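Local coordinates for protein histidine--tRNA ligase (Staphylococcus aureus, PDB 1QE0) that joins L-histidine to tRNA(His) at the cost of ATP, releasing AMP and diphosphate, and works as a homodimer, at residues K17-R20 / Y21-Q25; M148-Y151 / Q152-L156; A233-E236 / Q237-Y241. All blocks are in the same frame, centred on the assembly; numbering follows the deposited sequence.

Contact 1 (K17-R20 / Y21-Q25); sequences KKWR and YIENQ
Trp-19 and Glu-23 meet one helical turn apart, carboxylate against indole. Glu-23 OE2 lies 3.5 Å from Trp-19 CE3, at the edge of the ring and near its plane. The carboxylate and indole planes are 76° apart. Glu-23 reaches this place with a chain extended beyond CG. Its OE2 also forms a salt bridge with Arg-39 of the second subunit, which packs on Trp-19 as well.

Arg-20 takes a different course. Its chain bends at chi3 (-55°), and the guanidinium comes back along the helix, with Lys-17 CA over one face, toward its rim. Arg-20 NE and Glu-23 OE1 stay 6.6 Å apart, so the two do not form a pair. The arginine is instead bridged to Glu-37 of the second subunit. Opposite charges on one helix thus both find their partners across the dimer.

Tyr-21 turns its ring away from residues 17-20, and its CB packs 3.4 Å from Lys-17 O. The backbone repeats the i to i+4 pattern, with Glu-23 N 2.7 Å from Trp-19 O. Ile-22 and the indole both rest on helix 310-319. This is a regular alpha-helix, 13-33, at the dimer interface and followed by strand 36-37, consistent with the helix and strand of class II motif 1.

Contact 2 (M148-Y151 / Q152-L156); sequences MHIY and QSFGL
Ile-150 O is approached by two groups of Ser-153. The hydroxyl is placed to donate to it, but the modelled 2.5 Å from Ser-153 OG to Ile-150 O is too short to be taken literally, and the detail is doubtful. The amide adds a weak bond, Ser-153 N to Ile-150 O at 3.1 Å. Chi1 of 67° sets OG between the serine's own backbone N and carbonyl carbon, and places it within reach of that carbonyl. The same OG accepts a bond from Gln-25 NE2 on helix 13-33. Ser-153 N has its main acceptor in His-149 O, 2.8 Å away.

Phe-154 also approaches the Ile-150 carbonyl, through CD2, while its CE2 lies 4.4 Å from Ile-150 CG2. Beyond it the ring packs on Ile-22 and Leu-313. Leu-156 points back to the helix. Its CD2 comes to the edge of the Tyr-151 ring, in plane, 3.9 Å from CD1. Ile-150 CG2 sits over a face of that ring, near its rim. Exposed Gln-152 crosses the buried Met-148, with Gln-152 CD 4.2 Å from Met-148 CG.

Here helix 137-153 comes to its C-terminal end. Gly-155 has a positive phi (97°) and forms a Schellman motif; Gly-155 N bonds Gln-152 O at 3.0 Å. Phe-154 N reaches Tyr-151 O at 3.2 Å, a shorter loop than the i to i+4 step. His-149 ND1 is hydrogen-bonded to Tyr-33 OH of helix 13-33 in the same chain. Its ring also stacks with His-354 of the second subunit. If the short OG contact is sound, the serine hydroxyl would serve both the Ile-150 carbonyl and the side-chain amide of Gln-25, among mostly buried apolar side chains.

Contact 3 (A233-E236 / Q237-Y241); sequences AYYE and QVKAY
Lys-239 lies across the ring of Tyr-235, one turn back along the helix. Its CB starts beside the backbone, 3.8 Å from Tyr-235 O. Lys-239 N bonds that same Tyr-235 O at 3.1 Å. CG moves out to the ring and meets CE2 of Tyr-235 at 3.8 Å. CD stands over the same face, 3.4 Å from Tyr-235 CZ. With the bend at chi3 (-70°), CE lies over the ring. CE makes a CH-pi contact there, 3.6 Å from the centroid and 17° off the ring normal. NZ passes CE1 of Tyr-235 and reaches the carboxylate of Glu-236. That salt bridge is long, 3.6 Å from Glu-236 OE2 to Lys-239 NZ. Glu-236 bends at chi2, and its side chain runs beside the lysine in the same direction. A second acid, Glu-251, holds NZ in a salt bridge and also bonds Tyr-235 OH, so ring and ammonium share one anchor. The negative charges near NZ would be expected to stabilise its positive form.

The contact belongs to the amphipathic helix 231-245 of the synthetase core. One side of it packs on strand 159-165, where Ile-163 touches both Tyr-235 and Lys-239. Another meets helix 137-153.

Tyr-234 serves this second side. Val-238 CG2 sits at the edge of its ring, in plane, 3.5 Å from Tyr-234 CE1. The hydroxyl of Tyr-234 bonds Asp-140, and its ring stacks with His-264. Val-238 packs on Leu-144.

Contacts 1 and 2 lie on neighbouring helices of the catalytic region, which touch. Their centres are about 14 Å apart, and helix 310-319 packs on both. Contact 3 stands farther out, its centre about 34 Å from that of contact 1. Its helix 231-245 packs on helix 137-153, on which contact 2 lies, but the nearest atoms of the two contacts are about 11 Å apart. Contact 2 is the most buried, mainly apolar, and marks a helix end. Contacts 1 and 3 lie within running helices and are partly buried. In contact 1 Arg-20 and Glu-23 pair with the second subunit, while the lysines are bound within the chain. In contact 3 Lys-239 is paired within the chain, with the second subunit packing on Gln-237 and Tyr-241.

Contact 1 (K17-R20 / Y21-Q25)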
loop_
_atom_site.group_PDB
_atom_site.type_symbol
_atom_site.label_atom_id
_atom_site.label_comp_id
_atom_site.label_asym_id
_atom_site.label_seq_id
_atom_site.Cartn_x
_atom_site.Cartn_y
_atom_site.Cartn_z
ATOM N N LYS A 17 -8.729 5.461 5.931
ATOM C CA LYS A 17 -9.328 4.141 6.133
ATOM C C LYS A 17 -9.890 3.496 4.841
ATOM O O LYS A 17 -9.866 2.258 4.709
ATOM C CB LYS A 17 -10.421 4.197 7.210
ATOM C CG LYS A 17 -11.626 5.062 6.847
ATOM C CD LYS A 17 -12.440 5.436 8.078
ATOM C CE LYS A 17 -13.652 6.256 7.699
ATOM N NZ LYS A 17 -14.321 6.853 8.891
ATOM N N LYS A 18 -10.384 4.336 3.917
ATOM C CA LYS A 18 -10.969 3.918 2.636
ATOM C C LYS A 18 -9.849 3.475 1.744
ATOM O O LYS A 18 -10.010 2.533 0.983
ATOM C CB LYS A 18 -11.690 5.082 1.961
ATOM C CG LYS A 18 -12.866 5.651 2.713
ATOM C CD LYS A 18 -13.325 6.910 2.012
ATOM C CE LYS A 18 -14.645 7.494 2.547
ATOM N NZ LYS A 18 -14.574 7.954 3.966
ATOM N N TRP A 19 -8.730 4.204 1.798
ATOM C CA TRP A 19 -7.526 3.865 1.024
ATOM C C TRP A 19 -6.973 2.527 1.513
ATOM O O TRP A 19 -6.672 1.650 0.707
ATOM C CB TRP A 19 -6.425 4.911 1.199
ATOM C CG TRP A 19 -6.581 6.079 0.352
ATOM C CD1 TRP A 19 -7.468 7.100 0.519
ATOM C CD2 TRP A 19 -5.878 6.353 -0.859
ATOM N NE1 TRP A 19 -7.365 7.998 -0.526
ATOM C CE2 TRP A 19 -6.392 7.559 -1.382
ATOM C CE3 TRP A 19 -4.859 5.701 -1.551
ATOM C CZ2 TRP A 19 -5.925 8.114 -2.572
ATOM C CZ3 TRP A 19 -4.396 6.258 -2.734
ATOM C CH2 TRP A 19 -4.922 7.451 -3.227
ATOM N N ARG A 20 -6.833 2.372 2.829
ATOM C CA ARG A 20 -6.303 1.130 3.382
ATOM C C ARG A 20 -7.181 -0.052 3.080
ATOM O O ARG A 20 -6.685 -1.158 2.897
ATOM C CB ARG A 20 -6.071 1.223 4.873
ATOM C CG ARG A 20 -5.071 2.292 5.229
ATOM C CD ARG A 20 -4.632 2.102 6.640
ATOM N NE ARG A 20 -5.775 2.081 7.542
ATOM C CZ ARG A 20 -6.126 3.129 8.256
ATOM N NH1 ARG A 20 -7.164 3.084 9.063
ATOM N NH2 ARG A 20 -5.405 4.225 8.173
ATOM N N TYR A 21 -8.486 0.165 3.042
ATOM C CA TYR A 21 -9.401 -0.920 2.709
ATOM C C TYR A 21 -9.139 -1.412 1.269
ATOM O O TYR A 21 -9.010 -2.626 1.007
ATOM C CB TYR A 21 -10.837 -0.436 2.844
ATOM C CG TYR A 21 -11.818 -1.486 2.475
ATOM C CD1 TYR A 21 -12.304 -1.576 1.178
ATOM C CD2 TYR A 21 -12.273 -2.385 3.411
ATOM C CE1 TYR A 21 -13.214 -2.518 0.825
ATOM C CE2 TYR A 21 -13.207 -3.362 3.053
ATOM C CZ TYR A 21 -13.669 -3.406 1.757
ATOM O OH TYR A 21 -14.622 -4.305 1.378
ATOM N N ILE A 22 -9.100 -0.452 0.348
ATOM C CA ILE A 22 -8.842 -0.715 -1.049
ATOM C C ILE A 22 -7.447 -1.338 -1.226
ATOM O O ILE A 22 -7.313 -2.410 -1.807
ATOM C CB ILE A 22 -8.982 0.577 -1.839
ATOM C CG1 ILE A 22 -10.462 0.905 -1.957
ATOM C CG2 ILE A 22 -8.326 0.454 -3.201
ATOM C CD1 ILE A 22 -10.744 2.284 -2.487
ATOM N N GLU A 23 -6.427 -0.675 -0.700
ATOM C CA GLU A 23 -5.070 -1.180 -0.794
ATOM C C GLU A 23 -4.964 -2.599 -0.286
ATOM O O GLU A 23 -4.343 -3.430 -0.945
ATOM C CB GLU A 23 -4.095 -0.306 -0.014
ATOM C CG GLU A 23 -4.031 1.080 -0.551
ATOM C CD GLU A 23 -3.284 2.048 0.345
ATOM O OE1 GLU A 23 -3.070 1.759 1.552
ATOM O OE2 GLU A 23 -2.909 3.119 -0.186
ATOM N N ASN A 24 -5.582 -2.897 0.853
ATOM C CA ASN A 24 -5.503 -4.247 1.411
ATOM C C ASN A 24 -6.219 -5.263 0.549
ATOM O O ASN A 24 -5.735 -6.376 0.342
ATOM C CB ASN A 24 -6.018 -4.320 2.850
ATOM C CG ASN A 24 -5.937 -5.751 3.439
ATOM O OD1 ASN A 24 -6.958 -6.401 3.682
ATOM N ND2 ASN A 24 -4.717 -6.227 3.694
ATOM N N GLN A 25 -7.357 -4.873 0.004
ATOM C CA GLN A 25 -8.115 -5.769 -0.859
ATOM C C GLN A 25 -7.346 -6.124 -2.147
ATOM O O GLN A 25 -7.472 -7.243 -2.664
ATOM C CB GLN A 25 -9.466 -5.148 -1.184
ATOM C CG GLN A 25 -10.235 -5.929 -2.175
ATOM C CD GLN A 25 -11.698 -5.824 -1.942
ATOM O OE1 GLN A 25 -12.148 -5.760 -0.810
ATOM N NE2 GLN A 25 -12.465 -5.854 -3.011
#

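Contact 2 (M148-Y151 / Q152-L156)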
loop_
_atom_site.group_PDB
_atom_site.type_symbol
_atom_site.label_atom_id
_atom_site.label_comp_id
_atom_site.label_asym_id
_atom_site.label_seq_id
_atom_site.Cartn_x
_atom_site.Cartn_y
_atom_site.Cartn_z
ATOM N N MET A 148 -10.989 -7.057 -14.414
ATOM C CA MET A 148 -12.430 -7.114 -14.235
ATOM C C MET A 148 -12.718 -7.493 -12.794
ATOM O O MET A 148 -13.589 -6.914 -12.127
ATOM C CB MET A 148 -13.021 -8.166 -15.150
ATOM C CG MET A 148 -14.406 -7.832 -15.583
ATOM S SD MET A 148 -14.348 -6.473 -16.730
ATOM C CE MET A 148 -15.810 -6.818 -17.630
ATOM N N HIS A 149 -11.960 -8.462 -12.302
ATOM C CA HIS A 149 -12.121 -8.938 -10.953
ATOM C C HIS A 149 -11.895 -7.795 -9.955
ATOM O O HIS A 149 -12.711 -7.582 -9.056
ATOM C CB HIS A 149 -11.156 -10.093 -10.708
ATOM C CG HIS A 149 -11.429 -10.902 -9.487
ATOM N ND1 HIS A 149 -10.644 -11.927 -9.049
ATOM C CD2 HIS A 149 -12.429 -10.806 -8.561
ATOM C CE1 HIS A 149 -11.109 -12.435 -7.936
ATOM N NE2 HIS A 149 -12.195 -11.769 -7.612
ATOM N N ILE A 150 -10.813 -7.041 -10.113
ATOM C CA ILE A 150 -10.517 -5.950 -9.174
ATOM C C ILE A 150 -11.739 -5.085 -8.906
ATOM O O ILE A 150 -12.243 -5.040 -7.774
ATOM C CB ILE A 150 -9.344 -5.064 -9.671
ATOM C CG1 ILE A 150 -8.032 -5.814 -9.466
ATOM C CG2 ILE A 150 -9.323 -3.717 -8.954
ATOM C CD1 ILE A 150 -6.888 -5.271 -10.289
ATOM N N TYR A 151 -12.242 -4.458 -9.970
ATOM C CA TYR A 151 -13.386 -3.571 -9.891
ATOM C C TYR A 151 -14.663 -4.256 -9.461
ATOM O O TYR A 151 -15.438 -3.693 -8.686
ATOM C CB TYR A 151 -13.581 -2.862 -11.204
ATOM C CG TYR A 151 -12.483 -1.913 -11.473
ATOM C CD1 TYR A 151 -12.495 -0.654 -10.920
ATOM C CD2 TYR A 151 -11.442 -2.256 -12.276
ATOM C CE1 TYR A 151 -11.487 0.252 -11.170
ATOM C CE2 TYR A 151 -10.419 -1.361 -12.542
ATOM C CZ TYR A 151 -10.451 -0.106 -11.987
ATOM O OH TYR A 151 -9.454 0.797 -12.275
ATOM N N GLN A 152 -14.903 -5.469 -9.929
ATOM C CA GLN A 152 -16.116 -6.142 -9.499
ATOM C C GLN A 152 -16.028 -6.530 -8.037
ATOM O O GLN A 152 -17.035 -6.625 -7.367
ATOM C CB GLN A 152 -16.391 -7.382 -10.334
ATOM C CG GLN A 152 -16.673 -7.109 -11.814
ATOM C CD GLN A 152 -17.225 -8.332 -12.515
ATOM O OE1 GLN A 152 -16.673 -9.432 -12.393
ATOM N NE2 GLN A 152 -18.329 -8.161 -13.235
ATOM N N SER A 153 -14.830 -6.692 -7.505
ATOM C CA SER A 153 -14.729 -7.100 -6.122
ATOM C C SER A 153 -15.233 -6.003 -5.189
ATOM O O SER A 153 -15.569 -6.253 -4.030
ATOM C CB SER A 153 -13.292 -7.551 -5.771
ATOM O OG SER A 153 -12.319 -6.513 -5.802
ATOM N N PHE A 154 -15.279 -4.781 -5.697
ATOM C CA PHE A 154 -15.712 -3.673 -4.874
ATOM C C PHE A 154 -17.186 -3.391 -5.029
ATOM O O PHE A 154 -17.711 -2.504 -4.372
ATOM C CB PHE A 154 -14.893 -2.425 -5.200
ATOM C CG PHE A 154 -13.484 -2.487 -4.701
ATOM C CD1 PHE A 154 -13.217 -2.393 -3.328
ATOM C CD2 PHE A 154 -12.427 -2.651 -5.585
ATOM C CE1 PHE A 154 -11.930 -2.453 -2.841
ATOM C CE2 PHE A 154 -11.118 -2.712 -5.115
ATOM C CZ PHE A 154 -10.865 -2.614 -3.734
ATOM N N GLY A 155 -17.835 -4.100 -5.942
ATOM C CA GLY A 155 -19.258 -3.914 -6.161
ATOM C C GLY A 155 -19.643 -2.989 -7.299
ATOM O O GLY A 155 -20.832 -2.733 -7.513
ATOM N N LEU A 156 -18.659 -2.430 -7.997
ATOM C CA LEU A 156 -18.948 -1.542 -9.115
ATOM C C LEU A 156 -19.737 -2.368 -10.077
ATOM O O LEU A 156 -19.531 -3.573 -10.173
ATOM C CB LEU A 156 -17.682 -1.065 -9.777
ATOM C CG LEU A 156 -17.112 0.271 -9.317
ATOM C CD1 LEU A 156 -18.032 0.927 -8.325
ATOM C CD2 LEU A 156 -15.707 0.080 -8.767
#

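Contact 3 (A233-E236 / Q237-Y241)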
loop_
_atom_site.group_PDB
_atom_site.type_symbol
_atom_site.label_atom_id
_atom_site.label_comp_id
_atom_site.label_asym_id
_atom_site.label_seq_id
_atom_site.Cartn_x
_atom_site.Cartn_y
_atom_site.Cartn_z
ATOM N N ALA A 233 -4.984 -14.579 -34.785
ATOM C CA ALA A 233 -5.363 -15.780 -34.046
ATOM C C ALA A 233 -5.048 -15.607 -32.585
ATOM O O ALA A 233 -5.638 -16.276 -31.741
ATOM C CB ALA A 233 -4.658 -16.972 -34.575
ATOM N N TYR A 234 -4.062 -14.768 -32.279
ATOM C CA TYR A 234 -3.731 -14.496 -30.883
ATOM C C TYR A 234 -4.971 -13.778 -30.347
ATOM O O TYR A 234 -5.602 -14.228 -29.383
ATOM C CB TYR A 234 -2.511 -13.582 -30.790
ATOM C CG TYR A 234 -1.954 -13.388 -29.397
ATOM C CD1 TYR A 234 -2.767 -13.003 -28.324
ATOM C CD2 TYR A 234 -0.612 -13.569 -29.158
ATOM C CE1 TYR A 234 -2.238 -12.810 -27.059
ATOM C CE2 TYR A 234 -0.083 -13.383 -27.895
ATOM C CZ TYR A 234 -0.891 -13.011 -26.855
ATOM O OH TYR A 234 -0.320 -12.895 -25.612
ATOM N N TYR A 235 -5.356 -12.714 -31.053
ATOM C CA TYR A 235 -6.502 -11.906 -30.701
ATOM C C TYR A 235 -7.748 -12.755 -30.619
ATOM O O TYR A 235 -8.563 -12.577 -29.706
ATOM C CB TYR A 235 -6.696 -10.773 -31.709
ATOM C CG TYR A 235 -7.885 -9.871 -31.405
ATOM C CD1 TYR A 235 -8.778 -9.499 -32.409
ATOM C CD2 TYR A 235 -8.113 -9.380 -30.110
ATOM C CE1 TYR A 235 -9.853 -8.664 -32.143
ATOM C CE2 TYR A 235 -9.189 -8.540 -29.842
ATOM C CZ TYR A 235 -10.040 -8.186 -30.862
ATOM O OH TYR A 235 -11.031 -7.283 -30.602
ATOM N N GLU A 236 -7.916 -13.674 -31.561
ATOM C CA GLU A 236 -9.104 -14.518 -31.517
ATOM C C GLU A 236 -9.050 -15.438 -30.313
ATOM O O GLU A 236 -10.088 -15.831 -29.809
ATOM C CB GLU A 236 -9.311 -15.363 -32.785
ATOM C CG GLU A 236 -9.388 -14.637 -34.139
ATOM C CD GLU A 236 -10.363 -13.459 -34.230
ATOM O OE1 GLU A 236 -9.892 -12.330 -34.558
ATOM O OE2 GLU A 236 -11.589 -13.670 -34.028
ATOM N N GLN A 237 -7.852 -15.822 -29.875
ATOM C CA GLN A 237 -7.719 -16.686 -28.705
ATOM C C GLN A 237 -8.024 -15.894 -27.441
ATOM O O GLN A 237 -8.727 -16.394 -26.556
ATOM C CB GLN A 237 -6.327 -17.286 -28.614
ATOM C CG GLN A 237 -6.215 -18.337 -27.519
ATOM C CD GLN A 237 -7.347 -19.348 -27.585
ATOM O OE1 GLN A 237 -8.017 -19.623 -26.590
ATOM N NE2 GLN A 237 -7.585 -19.885 -28.773
ATOM N N VAL A 238 -7.493 -14.667 -27.353
ATOM C CA VAL A 238 -7.769 -13.798 -26.211
ATOM C C VAL A 238 -9.293 -13.702 -26.050
ATOM O O VAL A 238 -9.831 -14.065 -25.001
ATOM C CB VAL A 238 -7.166 -12.405 -26.406
ATOM C CG1 VAL A 238 -7.631 -11.459 -25.311
ATOM C CG2 VAL A 238 -5.638 -12.516 -26.416
ATOM N N LYS A 239 -10.002 -13.310 -27.107
ATOM C CA LYS A 239 -11.464 -13.210 -27.019
ATOM C C LYS A 239 -12.116 -14.556 -26.777
ATOM O O LYS A 239 -13.150 -14.635 -26.149
ATOM C CB LYS A 239 -12.070 -12.568 -28.260
ATOM C CG LYS A 239 -11.519 -11.220 -28.528
ATOM C CD LYS A 239 -12.178 -10.634 -29.732
ATOM C CE LYS A 239 -11.765 -11.346 -30.987
ATOM N NZ LYS A 239 -12.317 -10.642 -32.163
ATOM N N ALA A 240 -11.511 -15.619 -27.280
ATOM C CA ALA A 240 -12.059 -16.948 -27.075
ATOM C C ALA A 240 -12.111 -17.128 -25.578
ATOM O O ALA A 240 -13.162 -17.420 -25.010
ATOM C CB ALA A 240 -11.157 -17.978 -27.661
ATOM N N TYR A 241 -10.969 -16.892 -24.943
ATOM C CA TYR A 241 -10.837 -17.020 -23.500
ATOM C C TYR A 241 -11.830 -16.168 -22.744
ATOM O O TYR A 241 -12.425 -16.622 -21.761
ATOM C CB TYR A 241 -9.418 -16.668 -23.086
ATOM C CG TYR A 241 -8.476 -17.816 -23.320
ATOM C CD1 TYR A 241 -8.827 -19.095 -22.911
ATOM C CD2 TYR A 241 -7.217 -17.621 -23.878
ATOM C CE1 TYR A 241 -7.955 -20.142 -23.032
ATOM C CE2 TYR A 241 -6.330 -18.684 -24.008
ATOM C CZ TYR A 241 -6.721 -19.941 -23.568
ATOM O OH TYR A 241 -5.882 -21.027 -23.604
#